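Local coordinates for Lin2960 protein (Listeria innocua, PDB 3OOP), which probably binds DNA as a winged helix-turn-helix transcription regulator of the MarR family, although its own function has not been established, at residues Y33-E38 against T106-I111; E79-E84 against S93-T98. All blocks are in the same frame, centred on the assembly; numbering follows the deposited sequence.

Contact 1 (Y33-E38 against T106-I111)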
loop_
_atom_site.group_PDB
_atom_site.type_symbol
_atom_site.label_atom_id
_atom_site.label_comp_id
_atom_site.label_asym_id
_atom_site.label_seq_id
_atom_site.Cartn_x
_atom_site.Cartn_y
_atom_site.Cartn_z
ATOM N N TYR A 33 5.178 6.431 -28.637
ATOM C CA TYR A 33 5.641 5.290 -29.424
ATOM C C TYR A 33 4.490 4.393 -29.878
ATOM O O TYR A 33 3.406 4.418 -29.289
ATOM C CB TYR A 33 6.699 4.511 -28.638
ATOM C CG TYR A 33 7.982 5.299 -28.532
ATOM C CD1 TYR A 33 9.025 5.081 -29.434
ATOM C CD2 TYR A 33 8.140 6.293 -27.561
ATOM C CE1 TYR A 33 10.204 5.808 -29.355
ATOM C CE2 TYR A 33 9.316 7.035 -27.476
ATOM C CZ TYR A 33 10.342 6.780 -28.376
ATOM O OH TYR A 33 11.508 7.507 -28.306
ATOM N N ASP A 34 4.726 3.608 -30.927
ATOM C CA ASP A 34 3.670 2.790 -31.532
ATOM C C ASP A 34 3.199 1.687 -30.578
ATOM O O ASP A 34 2.018 1.362 -30.520
ATOM C CB ASP A 34 4.136 2.203 -32.870
ATOM C CG ASP A 34 3.128 1.231 -33.468
ATOM O OD1 ASP A 34 2.100 1.697 -34.000
ATOM O OD2 ASP A 34 3.364 0.001 -33.406
ATOM N N VAL A 35 4.126 1.139 -29.808
ATOM C CA VAL A 35 3.811 0.143 -28.778
ATOM C C VAL A 35 3.084 0.775 -27.576
ATOM O O VAL A 35 3.610 1.710 -26.967
ATOM C CB VAL A 35 5.121 -0.576 -28.338
ATOM C CG1 VAL A 35 4.893 -1.486 -27.155
ATOM C CG2 VAL A 35 5.711 -1.367 -29.513
ATOM N N THR A 36 1.888 0.263 -27.242
ATOM C CA THR A 36 1.085 0.710 -26.073
ATOM C C THR A 36 1.585 0.139 -24.721
ATOM O O THR A 36 2.317 -0.846 -24.714
ATOM C CB THR A 36 -0.401 0.326 -26.236
ATOM O OG1 THR A 36 -0.564 -1.089 -26.058
ATOM C CG2 THR A 36 -0.943 0.750 -27.607
ATOM N N PRO A 37 1.180 0.749 -23.577
ATOM C CA PRO A 37 1.614 0.262 -22.249
ATOM C C PRO A 37 1.413 -1.242 -21.994
ATOM O O PRO A 37 2.330 -1.900 -21.499
ATOM C CB PRO A 37 0.747 1.066 -21.271
ATOM C CG PRO A 37 0.416 2.290 -21.982
ATOM C CD PRO A 37 0.449 2.026 -23.466
ATOM N N GLU A 38 0.234 -1.773 -22.324
ATOM C CA GLU A 38 -0.048 -3.197 -22.112
ATOM C C GLU A 38 0.770 -4.086 -23.060
ATOM O O GLU A 38 1.190 -5.185 -22.694
ATOM C CB GLU A 38 -1.557 -3.498 -22.204
ATOM C CG GLU A 38 -2.153 -3.390 -23.609
ATOM C CD GLU A 38 -3.603 -3.865 -23.703
ATOM O OE1 GLU A 38 -4.197 -3.684 -24.786
ATOM O OE2 GLU A 38 -4.148 -4.404 -22.712
ATOM N N THR A 106 14.706 -2.472 -27.279
ATOM C CA THR A 106 15.932 -1.770 -26.869
ATOM C C THR A 106 15.678 -0.257 -26.796
ATOM O O THR A 106 16.025 0.396 -25.809
ATOM C CB THR A 106 17.122 -2.113 -27.794
ATOM O OG1 THR A 106 17.472 -3.483 -27.592
ATOM C CG2 THR A 106 18.344 -1.237 -27.501
ATOM N N GLU A 107 15.037 0.282 -27.828
ATOM C CA GLU A 107 14.710 1.701 -27.894
ATOM C C GLU A 107 13.813 2.110 -26.715
ATOM O O GLU A 107 14.105 3.095 -26.026
ATOM C CB GLU A 107 14.048 2.010 -29.247
ATOM C CG GLU A 107 13.846 3.496 -29.573
ATOM C CD GLU A 107 13.226 3.731 -30.950
ATOM O OE1 GLU A 107 12.923 4.904 -31.267
ATOM O OE2 GLU A 107 13.037 2.753 -31.717
ATOM N N LEU A 108 12.752 1.337 -26.469
ATOM C CA LEU A 108 11.826 1.612 -25.364
ATOM C C LEU A 108 12.501 1.474 -24.005
ATOM O O LEU A 108 12.320 2.342 -23.135
ATOM C CB LEU A 108 10.591 0.706 -25.447
ATOM C CG LEU A 108 9.718 0.860 -26.690
ATOM C CD1 LEU A 108 8.722 -0.300 -26.811
ATOM C CD2 LEU A 108 8.988 2.200 -26.677
ATOM N N ARG A 109 13.274 0.402 -23.817
ATOM C CA ARG A 109 13.974 0.182 -22.553
ATOM C C ARG A 109 14.879 1.365 -22.223
ATOM O O ARG A 109 14.941 1.796 -21.078
ATOM C CB ARG A 109 14.791 -1.109 -22.575
ATOM C CG ARG A 109 13.988 -2.371 -22.313
ATOM C CD ARG A 109 14.803 -3.383 -21.527
ATOM N NE ARG A 109 14.228 -4.727 -21.558
ATOM C CZ ARG A 109 13.315 -5.182 -20.707
ATOM N NH1 ARG A 109 12.839 -4.394 -19.748
ATOM N NH2 ARG A 109 12.872 -6.433 -20.815
ATOM N N ASP A 110 15.565 1.887 -23.234
ATOM C CA ASP A 110 16.489 3.022 -23.043
ATOM C C ASP A 110 15.752 4.287 -22.591
ATOM O O ASP A 110 16.225 5.018 -21.710
ATOM C CB ASP A 110 17.308 3.286 -24.316
ATOM C CG ASP A 110 18.405 2.241 -24.550
ATOM O OD1 ASP A 110 18.774 1.502 -23.607
ATOM O OD2 ASP A 110 18.911 2.161 -25.692
ATOM N N ILE A 111 14.586 4.527 -23.191
ATOM C CA ILE A 111 13.757 5.678 -22.836
ATOM C C ILE A 111 13.258 5.545 -21.405
ATOM O O ILE A 111 13.356 6.498 -20.617
ATOM C CB ILE A 111 12.569 5.848 -23.792
ATOM C CG1 ILE A 111 13.075 6.241 -25.180
ATOM C CG2 ILE A 111 11.615 6.936 -23.268
ATOM C CD1 ILE A 111 12.241 5.666 -26.274
#

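Contact 2 (E79-E84 against S93-T98)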
loop_
_atom_site.group_PDB
_atom_site.type_symbol
_atom_site.label_atom_id
_atom_site.label_comp_id
_atom_site.label_asym_id
_atom_site.label_seq_id
_atom_site.Cartn_x
_atom_site.Cartn_y
_atom_site.Cartn_z
ATOM N N GLU A 79 4.720 -7.881 -36.071
ATOM C CA GLU A 79 5.975 -8.568 -36.408
ATOM C C GLU A 79 7.089 -8.291 -35.401
ATOM O O GLU A 79 8.261 -8.198 -35.771
ATOM C CB GLU A 79 6.432 -8.216 -37.826
ATOM C CG GLU A 79 5.286 -8.147 -38.836
ATOM C CD GLU A 79 5.767 -7.939 -40.253
ATOM O OE1 GLU A 79 5.770 -6.783 -40.718
ATOM O OE2 GLU A 79 6.148 -8.933 -40.899
ATOM N N LEU A 80 6.711 -8.175 -34.129
ATOM C CA LEU A 80 7.666 -7.881 -33.054
ATOM C C LEU A 80 8.081 -9.160 -32.337
ATOM O O LEU A 80 9.131 -9.216 -31.696
ATOM C CB LEU A 80 7.073 -6.864 -32.060
ATOM C CG LEU A 80 6.701 -5.509 -32.689
ATOM C CD1 LEU A 80 5.944 -4.594 -31.709
ATOM C CD2 LEU A 80 7.935 -4.819 -33.256
ATOM N N ILE A 81 7.254 -10.188 -32.448
ATOM C CA ILE A 81 7.551 -11.469 -31.809
ATOM C C ILE A 81 7.260 -12.610 -32.780
ATOM O O ILE A 81 6.603 -12.415 -33.810
ATOM C CB ILE A 81 6.760 -11.669 -30.480
ATOM C CG1 ILE A 81 5.246 -11.743 -30.747
ATOM C CG2 ILE A 81 7.127 -10.561 -29.459
ATOM C CD1 ILE A 81 4.404 -12.155 -29.512
ATOM N N VAL A 82 7.760 -13.790 -32.445
ATOM C CA VAL A 82 7.495 -14.983 -33.225
ATOM C C VAL A 82 7.027 -16.071 -32.262
ATOM O O VAL A 82 7.475 -16.125 -31.108
ATOM C CB VAL A 82 8.740 -15.379 -34.079
ATOM C CG1 VAL A 82 9.900 -15.836 -33.205
ATOM C CG2 VAL A 82 8.389 -16.421 -35.127
ATOM N N ARG A 83 6.091 -16.898 -32.721
ATOM C CA ARG A 83 5.552 -17.988 -31.917
ATOM C C ARG A 83 5.919 -19.305 -32.594
ATOM O O ARG A 83 5.493 -19.562 -33.717
ATOM C CB ARG A 83 4.030 -17.842 -31.768
ATOM C CG ARG A 83 3.366 -18.916 -30.898
ATOM C CD ARG A 83 2.013 -18.453 -30.338
ATOM N NE ARG A 83 1.058 -18.103 -31.394
ATOM C CZ ARG A 83 -0.075 -17.429 -31.196
ATOM N NH1 ARG A 83 -0.412 -17.010 -29.981
ATOM N NH2 ARG A 83 -0.876 -17.164 -32.222
ATOM N N GLU A 84 6.736 -20.112 -31.916
ATOM C CA GLU A 84 7.273 -21.358 -32.486
ATOM C C GLU A 84 7.112 -22.548 -31.529
ATOM O O GLU A 84 6.985 -22.362 -30.319
ATOM C CB GLU A 84 8.742 -21.176 -32.906
ATOM C CG GLU A 84 9.007 -19.891 -33.713
ATOM C CD GLU A 84 10.218 -19.973 -34.640
ATOM O OE1 GLU A 84 11.065 -20.882 -34.472
ATOM O OE2 GLU A 84 10.324 -19.112 -35.545
ATOM N N SER A 93 3.707 -23.870 -27.227
ATOM C CA SER A 93 4.145 -22.689 -28.004
ATOM C C SER A 93 4.981 -21.630 -27.248
ATOM O O SER A 93 4.534 -21.040 -26.260
ATOM C CB SER A 93 2.955 -22.023 -28.712
ATOM O OG SER A 93 2.107 -21.357 -27.784
ATOM N N LEU A 94 6.181 -21.372 -27.764
ATOM C CA LEU A 94 7.107 -20.431 -27.137
ATOM C C LEU A 94 7.219 -19.130 -27.933
ATOM O O LEU A 94 7.241 -19.137 -29.167
ATOM C CB LEU A 94 8.486 -21.078 -26.960
ATOM C CG LEU A 94 8.531 -22.391 -26.161
ATOM C CD1 LEU A 94 9.912 -22.998 -26.222
ATOM C CD2 LEU A 94 8.092 -22.192 -24.715
ATOM N N LEU A 95 7.301 -18.018 -27.210
ATOM C CA LEU A 95 7.395 -16.700 -27.824
ATOM C C LEU A 95 8.801 -16.147 -27.663
ATOM O O LEU A 95 9.413 -16.298 -26.602
ATOM C CB LEU A 95 6.423 -15.732 -27.150
ATOM C CG LEU A 95 4.992 -16.223 -26.940
ATOM C CD1 LEU A 95 4.283 -15.341 -25.923
ATOM C CD2 LEU A 95 4.275 -16.251 -28.264
ATOM N N SER A 96 9.291 -15.505 -28.720
ATOM C CA SER A 96 10.602 -14.859 -28.717
ATOM C C SER A 96 10.525 -13.611 -29.583
ATOM O O SER A 96 9.586 -13.450 -30.344
ATOM C CB SER A 96 11.672 -15.799 -29.273
ATOM O OG SER A 96 11.651 -17.058 -28.622
ATOM N N LEU A 97 11.523 -12.743 -29.483
ATOM C CA LEU A 97 11.529 -11.513 -30.268
ATOM C C LEU A 97 12.031 -11.727 -31.691
ATOM O O LEU A 97 12.906 -12.560 -31.927
ATOM C CB LEU A 97 12.412 -10.461 -29.582
ATOM C CG LEU A 97 12.075 -10.057 -28.146
ATOM C CD1 LEU A 97 13.151 -9.119 -27.613
ATOM C CD2 LEU A 97 10.708 -9.409 -28.048
ATOM N N THR A 98 11.480 -10.956 -32.626
ATOM C CA THR A 98 12.077 -10.793 -33.946
ATOM C C THR A 98 13.183 -9.735 -33.858
ATOM O O THR A 98 13.310 -9.039 -32.841
ATOM C CB THR A 98 11.040 -10.303 -34.972
ATOM O OG1 THR A 98 10.531 -9.029 -34.552
ATOM C CG2 THR A 98 9.880 -11.291 -35.110
#

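Contact 1 (Y33-E38 against T106-I111)
Glu107, one turn before Ile111 on the helix, reaches the rim of the Tyr33 ring with its carboxylate. OE1 lies in the ring plane, 3.4 Å from CE1, and the carboxylate stands nearly perpendicular to the ring, the two planes 89° apart. An aromatic edge carries a slight positive charge, so a carboxylate oxygen suits this place. The chain gets there by stretching out fully, with CG anti to the backbone N (chi1 -171°).

Leu108 comes next and is the buried link between the two segments. Its two methyls divide the work: CD2 lies 3.7 Å from Tyr33 CG, close to the root of the ring, while CD1 meets Val35, 3.9 Å from CB. A forked leucine can serve two neighbours in this way, and the compact, branched Val35 packs against it. In this MarR-type fold the pairing ties the long helix 99-119 to the loop that leads into helix 37-49, where Thr36 is the N-cap. Trp40 of helix 37-49 and Ile30 also pack on Leu108, and Val35 rests on Leu43.

Ile111, on the following turn, brings CG1 to 3.7 Å from Tyr33 OH, while the placement of its CD1 is doubtful because the modelled distances to the tyrosine are too short. Ile111 also packs on Ile30, an apolar neighbour that suits a branched aliphatic chain, and touches Ser29.

Contact 2 (E79-E84 against S93-T98)
Val82 and Ser96 face each other as a hydrogen-bonded antiparallel pair: Val82 N gives a bond of 2.8 Å to Ser96 O, and Ser96 N returns one to Val82 O. Glu84 and Leu94 repeat the pattern nearer the connecting loop. In the MarR family such a hairpin is the wing of the winged helix-turn-helix domain. Between the two pairs, Arg83 and Leu95 make a non-hydrogen-bonded one.

Arg83 runs beside Leu95, both side chains pointing the same way. Its CB lies 3.9 Å from Leu95 CD2, and Arg83 CG touches both that methyl and Ser93 CB, 3.8 Å from the latter. CD keeps to Leu95 CD2 and also comes near Ser93 OG. A chi1 of -178° sends CG away from the backbone N and along Leu95, before the chain bends at chi3 (59°). Arginine suits the place because its methylenes cover the leucine while NH1 at the tip hydrogen-bonds Gln54 OE1.

At the open end of the hairpin Thr98 ties the two segments together. OG1 donates to Glu79 O at 2.7 Å, and the backbone N donates to Leu80 O at 3.1 Å from above the carbonyl plane. The same hydroxyl caps the next helix through Gly101 N, a double duty for which threonine is well suited. Glu79, with positive phi, forms the Schellman motif that follows helix 65-77.

Leu95 bonds through its backbone to Ile52, placing strand 94-97 between strands 52-53 and 81-84. Ile81 packs on Leu75 and Leu76 of helix 65-77, and both Ile81 and Leu97 rest on Leu43 of helix 37-49.

Contact 1 and contact 2 have centres about 17 Å apart and join directly where Val35 CG2 packs 3.9 Å from Leu80 CD1. Leu80 also touches Lys100 and Glu104 of helix 99-119, the helix that carries 106-111 and directly follows strand 94-97. One helix thus borders both contacts, beside Leu80 near its start and against 33-38 farther along. Leu43 of helix 37-49 is a further shared neighbour, touched by Val35 from contact 1 and by Ile81 and Leu97 from contact 2. In sequence, 79-98 falls between 33-38 and 106-111. As in other MarR relatives, the hairpin of contact 2 would probably approach DNA.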